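Local coordinates for protein cytochrome P450 (Bacillus megaterium, PDB 5L92) that binds a heme and the steroid corticosterone and, as a cytochrome P450, probably acts as a monooxygenase that oxidises steroids with molecular oxygen, at residues 200-203 against 204-208; 227-230 against 231-234; 260-263 against 264-267. All coordinates share one frame; numbering follows the deposited sequence.

Contact 1. Residues 200-203 against 204-208; sequences RIIE and EKRTR
Ile201 with Lys205 and Ile202 with Arg206 carry the packed side of these last turns of helix 177-207, each isoleucine lying alongside the residue one turn on. Ile201 CG2 rests on the aliphatic end of Lys205, 4.0 Å from its CE, and the two chains point the same way. Ile202 CG2, placed anti to the backbone N, faces the next turn and meets the Arg206 guanidinium obliquely, 3.8 Å from NH1. Both basic tips find acids further on: Lys205 NZ binds Asp212 and the carbonyl of Gly152, while Arg206 NH2 pairs with Asp229. Leu218 of helix 213-222 packs against Ile202, Lys205 and Arg206. The solvent side is looser. There Arg200, bent at its third torsion (chi3 50°), brings NH1 to Glu204 OE2 at 3.1 Å, with the oxygen at the guanidinium edge. This salt bridge is weak as a hydrogen bond; the two flat groups are turned 62° apart, and NH1 is the nitrogen that engages the carboxylate. Underneath runs regular backbone bonding, from Glu204 N to Arg200 O at 2.9 Å and from Lys205 N to Ile201 O at 3.0 Å. Arg206 N divides itself between Ile202 O and, weakly, Glu203 O. An apolar stripe towards the neighbouring helix and an i to i+4 ion pair towards solvent are typical of an amphipathic surface helix, here the probable G helix of the P450 fold.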
loop_
_atom_site.group_PDB
_atom_site.type_symbol
_atom_site.label_atom_id
_atom_site.label_comp_id
_atom_site.label_asym_id
_atom_site.label_seq_id
_atom_site.Cartn_x
_atom_site.Cartn_y
_atom_site.Cartn_z
ATOM N N ARG A 200 1.735 -15.665 20.128
ATOM C CA ARG A 200 1.263 -17.048 20.133
ATOM C C ARG A 200 1.755 -17.798 18.897
ATOM O O ARG A 200 2.361 -18.866 19.009
ATOM C CB ARG A 200 -0.258 -17.083 20.240
ATOM C CG ARG A 200 -0.848 -18.482 20.357
ATOM C CD ARG A 200 -2.333 -18.445 20.623
ATOM N NE ARG A 200 -3.073 -17.589 19.713
ATOM C CZ ARG A 200 -3.389 -17.903 18.460
ATOM N NH1 ARG A 200 -3.017 -19.069 17.920
ATOM N NH2 ARG A 200 -4.080 -17.033 17.737
ATOM N N ILE A 201 1.578 -17.248 17.719
ATOM C CA ILE A 201 2.078 -17.879 16.523
ATOM C C ILE A 201 3.561 -18.267 16.647
ATOM O O ILE A 201 3.973 -19.328 16.269
ATOM C CB ILE A 201 1.923 -16.959 15.305
ATOM C CG1 ILE A 201 0.483 -16.593 15.077
ATOM C CG2 ILE A 201 2.495 -17.609 14.084
ATOM C CD1 ILE A 201 -0.389 -17.750 14.804
ATOM N N ILE A 202 4.349 -17.367 17.171
ATOM C CA ILE A 202 5.769 -17.581 17.342
ATOM C C ILE A 202 6.032 -18.817 18.229
ATOM O O ILE A 202 6.839 -19.656 17.907
ATOM C CB ILE A 202 6.439 -16.282 17.821
ATOM C CG1 ILE A 202 6.357 -15.222 16.745
ATOM C CG2 ILE A 202 7.882 -16.459 18.195
ATOM C CD1 ILE A 202 6.750 -13.850 17.222
ATOM N N GLU A 203 5.329 -18.892 19.341
ATOM C CA GLU A 203 5.435 -20.011 20.253
ATOM C C GLU A 203 5.118 -21.284 19.493
ATOM O O GLU A 203 5.849 -22.232 19.562
ATOM C CB GLU A 203 4.446 -19.887 21.405
ATOM C CG GLU A 203 4.874 -19.027 22.573
ATOM C CD GLU A 203 3.699 -18.433 23.374
ATOM O OE1 GLU A 203 2.688 -19.123 23.668
ATOM O OE2 GLU A 203 3.786 -17.236 23.712
ATOM N N GLU A 204 4.016 -21.279 18.765
ATOM C CA GLU A 204 3.614 -22.463 18.010
ATOM C C GLU A 204 4.690 -22.890 17.014
ATOM O O GLU A 204 4.895 -24.092 16.798
ATOM C CB GLU A 204 2.299 -22.215 17.281
ATOM C CG GLU A 204 1.127 -21.920 18.156
ATOM C CD GLU A 204 -0.133 -21.599 17.367
ATOM O OE1 GLU A 204 -0.063 -21.384 16.128
ATOM O OE2 GLU A 204 -1.208 -21.560 17.985
ATOM N N LYS A 205 5.359 -21.939 16.378
ATOM C CA LYS A 205 6.363 -22.249 15.374
ATOM C C LYS A 205 7.717 -22.656 15.913
ATOM O O LYS A 205 8.482 -23.287 15.232
ATOM C CB LYS A 205 6.500 -21.122 14.363
ATOM C CG LYS A 205 5.210 -20.821 13.651
ATOM C CD LYS A 205 5.348 -20.436 12.213
ATOM C CE LYS A 205 3.988 -20.358 11.553
ATOM N NZ LYS A 205 3.807 -21.481 10.634
ATOM N N ARG A 206 8.018 -22.297 17.136
ATOM C CA ARG A 206 9.269 -22.735 17.747
ATOM C C ARG A 206 9.225 -24.242 17.924
ATOM O O ARG A 206 10.226 -24.900 17.930
ATOM C CB ARG A 206 9.468 -22.092 19.091
ATOM C CG ARG A 206 10.036 -20.733 18.993
ATOM C CD ARG A 206 10.893 -20.396 20.163
ATOM N NE ARG A 206 11.774 -19.362 19.739
ATOM C CZ ARG A 206 11.541 -18.094 19.948
ATOM N NH1 ARG A 206 10.470 -17.735 20.633
ATOM N NH2 ARG A 206 12.406 -17.206 19.509
ATOM N N THR A 207 8.025 -24.746 18.065
ATOM C CA THR A 207 7.743 -26.132 18.272
ATOM C C THR A 207 7.519 -26.885 16.989
ATOM O O THR A 207 7.994 -27.992 16.812
ATOM C CB THR A 207 6.418 -26.259 19.067
ATOM O OG1 THR A 207 6.564 -25.639 20.337
ATOM C CG2 THR A 207 5.945 -27.690 19.222
ATOM N N ARG A 208 6.762 -26.278 16.102
ATOM C CA ARG A 208 6.345 -26.916 14.859
ATOM C C ARG A 208 6.606 -25.933 13.721
ATOM O O ARG A 208 5.666 -25.323 13.198
ATOM C CB ARG A 208 4.864 -27.296 14.941
ATOM C CG ARG A 208 4.357 -28.246 13.860
ATOM C CD ARG A 208 2.927 -28.730 14.148
ATOM N NE ARG A 208 2.962 -30.003 14.857
ATOM C CZ ARG A 208 3.285 -31.161 14.284
ATOM N NH1 ARG A 208 3.589 -31.199 12.987
ATOM N NH2 ARG A 208 3.314 -32.280 15.006
#

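Contact 2. Residues 227-230 against 231-234; sequences LTDE and EIVG
Thr228 and Glu231 exchange hydrogen bonds in a capping box at the start of helix 229-245. Glu231 N gives its hydrogen to Thr228 OG1 at 3.0 Å; with chi1 at 69° that hydroxyl sits between the threonine's own N and carbonyl carbon, turned toward the first turn. In return Thr228 N reaches Glu231 OE1 at 3.1 Å, coming from above the carboxylate plane, 60° out of it. Among backbone bonds, Thr228 O takes Ile232 N at 3.1 Å and a weak second bond from Glu231 N, and regular turns follow from Val233 N to Asp229 O and from Gly234 N to Glu230 O. The apolar contact is a hydrophobic staple: Leu227, just before the cap, crosses Ile232, and their CD1 atoms lie 3.3 Å apart, tighter than usual for carbons. Leu217 and Leu218 of helix 213-222 cover Ile232 further. Of the charges, Asp229 pairs with Arg206 of helix 177-207, while Glu231 OE2 has a long, weak ion pair with Lys91. The box gives the amides of Thr228 and Glu231 side-chain acceptors, the staple packs the leucine before the cap, and the carboxylate of Glu231 near the N terminus would probably be favoured by the helix dipole.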
loop_
_atom_site.group_PDB
_atom_site.type_symbol
_atom_site.label_atom_id
_atom_site.label_comp_id
_atom_site.label_asym_id
_atom_site.label_seq_id
_atom_site.Cartn_x
_atom_site.Cartn_y
_atom_site.Cartn_z
ATOM N N LEU A 227 18.351 -10.480 16.071
ATOM C CA LEU A 227 16.969 -10.018 16.070
ATOM C C LEU A 227 16.208 -10.540 17.282
ATOM O O LEU A 227 16.442 -11.655 17.758
ATOM C CB LEU A 227 16.259 -10.408 14.762
ATOM C CG LEU A 227 16.140 -11.880 14.402
ATOM C CD1 LEU A 227 15.000 -12.491 15.113
ATOM C CD2 LEU A 227 15.900 -12.038 12.937
ATOM N N THR A 228 15.285 -9.712 17.769
ATOM C CA THR A 228 14.435 -10.053 18.900
ATOM C C THR A 228 13.114 -10.644 18.433
ATOM O O THR A 228 12.681 -10.464 17.292
ATOM C CB THR A 228 14.143 -8.829 19.771
ATOM O OG1 THR A 228 13.281 -7.905 19.060
ATOM C CG2 THR A 228 15.455 -8.118 20.186
ATOM N N ASP A 229 12.452 -11.338 19.354
ATOM C CA ASP A 229 11.122 -11.827 19.049
ATOM C C ASP A 229 10.167 -10.690 18.745
ATOM O O ASP A 229 9.311 -10.836 17.868
ATOM C CB ASP A 229 10.578 -12.667 20.191
ATOM C CG ASP A 229 11.176 -14.049 20.222
ATOM O OD1 ASP A 229 11.818 -14.461 19.235
ATOM O OD2 ASP A 229 11.000 -14.743 21.237
ATOM N N GLU A 230 10.286 -9.564 19.461
ATOM C CA GLU A 230 9.469 -8.399 19.148
ATOM C C GLU A 230 9.680 -7.974 17.699
ATOM O O GLU A 230 8.747 -7.497 17.039
ATOM C CB GLU A 230 9.802 -7.241 20.105
ATOM C CG GLU A 230 8.866 -6.015 20.006
ATOM C CD GLU A 230 9.313 -4.837 20.851
ATOM O OE1 GLU A 230 10.527 -4.693 21.098
ATOM O OE2 GLU A 230 8.449 -4.050 21.265
ATOM N N GLU A 231 10.905 -8.122 17.195
ATOM C CA GLU A 231 11.195 -7.701 15.826
ATOM C C GLU A 231 10.524 -8.629 14.818
ATOM O O GLU A 231 9.979 -8.168 13.804
ATOM C CB GLU A 231 12.703 -7.631 15.620
ATOM C CG GLU A 231 13.286 -6.306 16.123
ATOM C CD GLU A 231 14.817 -6.278 16.233
ATOM O OE1 GLU A 231 15.470 -7.278 15.876
ATOM O OE2 GLU A 231 15.363 -5.249 16.681
ATOM N N ILE A 232 10.486 -9.927 15.117
ATOM C CA ILE A 232 9.776 -10.852 14.249
ATOM C C ILE A 232 8.281 -10.555 14.267
ATOM O O ILE A 232 7.621 -10.547 13.217
ATOM C CB ILE A 232 10.082 -12.309 14.657
ATOM C CG1 ILE A 232 11.592 -12.537 14.614
ATOM C CG2 ILE A 232 9.319 -13.309 13.736
ATOM C CD1 ILE A 232 12.001 -13.929 14.915
ATOM N N VAL A 233 7.724 -10.296 15.451
ATOM C CA VAL A 233 6.319 -9.907 15.548
ATOM C C VAL A 233 6.058 -8.638 14.739
ATOM O O VAL A 233 5.087 -8.560 13.985
ATOM C CB VAL A 233 5.908 -9.745 17.022
ATOM C CG1 VAL A 233 4.571 -9.011 17.170
ATOM C CG2 VAL A 233 5.779 -11.122 17.656
ATOM N N GLY A 234 6.920 -7.631 14.889
ATOM C CA GLY A 234 6.709 -6.369 14.192
ATOM C C GLY A 234 6.703 -6.532 12.673
ATOM O O GLY A 234 5.845 -5.981 11.979
#

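Contact 3. Residues 260-263 against 264-267; sequences EDKA and SFER
Asp261 and Ser264 meet through their side chains: Ser264 OG donates to Asp261 OD2 at 2.7 Å, arriving from above the carboxylate plane, 52° out of it. CG of the aspartate is anti to its own N (chi1 176°), which turns the carboxylate over the start of helix 262-270. Asp261 OD1 accepts Ala263 N at 3.1 Å, a weak capping bond that makes an Asx turn. Each carboxylate oxygen thus has a partner, and so does the buried serine hydroxyl. With an alanine in place of Asp261 the carboxylate is gone, which is likely to leave Ser264 OG without its acceptor and Ala263 N without its cap. Asp261 O serves two amides: a weak bond comes from Ser264 N at 3.0 Å, and a straighter one, in the carbonyl plane, from Phe265 N at 3.3 Å. Further along, Lys262 O is taken by Glu266 N at 2.8 Å and Ala263 O by Arg267 N at 3.1 Å. The long charged chains find mates elsewhere: Lys262 with Asp377, Glu266 with Lys269, and Arg267 with both Glu271 and Asp336. Phe265 turns from the cap to pack on Leu258 and Met259 of the preceding helix. This is an aspartate N-cap at a one-residue junction between two helices, where Asp261 leaves helical geometry between 247-260 and 262-270, probably the I-to-J connection of the P450 fold.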
loop_
_atom_site.group_PDB
_atom_site.type_symbol
_atom_site.label_atom_id
_atom_site.label_comp_id
_atom_site.label_asym_id
_atom_site.label_seq_id
_atom_site.Cartn_x
_atom_site.Cartn_y
_atom_site.Cartn_z
ATOM N N GLU A 260 -13.548 4.057 -16.001
ATOM C CA GLU A 260 -13.632 5.490 -16.225
ATOM C C GLU A 260 -13.323 5.830 -17.676
ATOM O O GLU A 260 -14.009 6.654 -18.272
ATOM C CB GLU A 260 -12.662 6.221 -15.290
ATOM C CG GLU A 260 -12.884 7.702 -15.204
ATOM C CD GLU A 260 -12.158 8.312 -13.990
ATOM O OE1 GLU A 260 -11.020 7.874 -13.654
ATOM O OE2 GLU A 260 -12.755 9.195 -13.353
ATOM N N ASP A 261 -12.273 5.227 -18.251
ATOM C CA ASP A 261 -11.846 5.511 -19.639
ATOM C C ASP A 261 -11.948 4.248 -20.493
ATOM O O ASP A 261 -10.982 3.482 -20.643
ATOM C CB ASP A 261 -10.424 6.059 -19.726
ATOM C CG ASP A 261 -9.983 6.258 -21.169
ATOM O OD1 ASP A 261 -10.870 6.316 -22.041
ATOM O OD2 ASP A 261 -8.767 6.382 -21.425
ATOM N N LYS A 262 -13.113 4.071 -21.107
ATOM C CA LYS A 262 -13.342 2.880 -21.912
ATOM C C LYS A 262 -12.428 2.799 -23.122
ATOM O O LYS A 262 -12.160 1.685 -23.592
ATOM C CB LYS A 262 -14.809 2.819 -22.336
ATOM C CG LYS A 262 -15.738 2.678 -21.154
ATOM C CD LYS A 262 -15.420 1.423 -20.373
ATOM C CE LYS A 262 -16.667 0.890 -19.683
ATOM N NZ LYS A 262 -17.381 2.000 -18.944
ATOM N N ALA A 263 -11.907 3.920 -23.627
ATOM C CA ALA A 263 -10.953 3.796 -24.731
ATOM C C ALA A 263 -9.693 3.058 -24.284
ATOM O O ALA A 263 -9.134 2.276 -25.053
ATOM C CB ALA A 263 -10.583 5.158 -25.326
ATOM N N SER A 264 -9.219 3.305 -23.049
ATOM C CA SER A 264 -8.086 2.536 -22.523
ATOM C C SER A 264 -8.435 1.061 -22.400
ATOM O O SER A 264 -7.654 0.194 -22.789
ATOM C CB SER A 264 -7.640 3.079 -21.155
ATOM O OG SER A 264 -7.013 4.347 -21.271
ATOM N N PHE A 265 -9.609 0.766 -21.852
ATOM C CA PHE A 265 -10.063 -0.604 -21.715
ATOM C C PHE A 265 -10.168 -1.302 -23.075
ATOM O O PHE A 265 -9.732 -2.447 -23.230
ATOM C CB PHE A 265 -11.399 -0.594 -20.972
ATOM C CG PHE A 265 -11.936 -1.962 -20.627
ATOM C CD1 PHE A 265 -11.139 -2.912 -20.071
ATOM C CD2 PHE A 265 -13.264 -2.265 -20.823
ATOM C CE1 PHE A 265 -11.644 -4.155 -19.733
ATOM C CE2 PHE A 265 -13.766 -3.503 -20.468
ATOM C CZ PHE A 265 -12.950 -4.444 -19.937
ATOM N N GLU A 266 -10.725 -0.624 -24.092
ATOM C CA GLU A 266 -10.840 -1.292 -25.389
ATOM C C GLU A 266 -9.467 -1.568 -25.968
ATOM O O GLU A 266 -9.258 -2.581 -26.631
ATOM C CB GLU A 266 -11.669 -0.465 -26.391
ATOM C CG GLU A 266 -13.121 -0.295 -26.023
ATOM C CD GLU A 266 -13.781 -1.589 -25.611
ATOM O OE1 GLU A 266 -13.888 -2.495 -26.450
ATOM O OE2 GLU A 266 -14.196 -1.710 -24.439
ATOM N N ARG A 267 -8.505 -0.699 -25.698
ATOM C CA ARG A 267 -7.199 -0.910 -26.279
ATOM C C ARG A 267 -6.476 -2.045 -25.572
ATOM O O ARG A 267 -5.877 -2.917 -26.211
ATOM C CB ARG A 267 -6.408 0.385 -26.229
ATOM C CG ARG A 267 -5.050 0.182 -26.843
ATOM C CD ARG A 267 -4.258 1.446 -27.003
ATOM N NE ARG A 267 -2.934 1.083 -27.484
ATOM C CZ ARG A 267 -1.833 1.791 -27.290
ATOM N NH1 ARG A 267 -1.876 2.944 -26.618
ATOM N NH2 ARG A 267 -0.686 1.325 -27.769
#

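How the contacts relate
All three contacts are local, each within one unbroken stretch, and follow one another in series: none nests in or crosses another, and none closes a long loop. Contact 1 ends helix 177-207; the chain then passes through helix 213-222 to contact 2, which starts helix 229-245. These two touch, joined by the salt bridge from Arg206 NH2 to Asp229 OD1 at 2.8 Å and by packing of Ile202 on Val233, so the end of one helix is tied to the start of another. Contact 3 starts helix 262-270 beyond helix 247-260, on the opposite side of the chain's centre, its centre about 46 Å from that of contact 2.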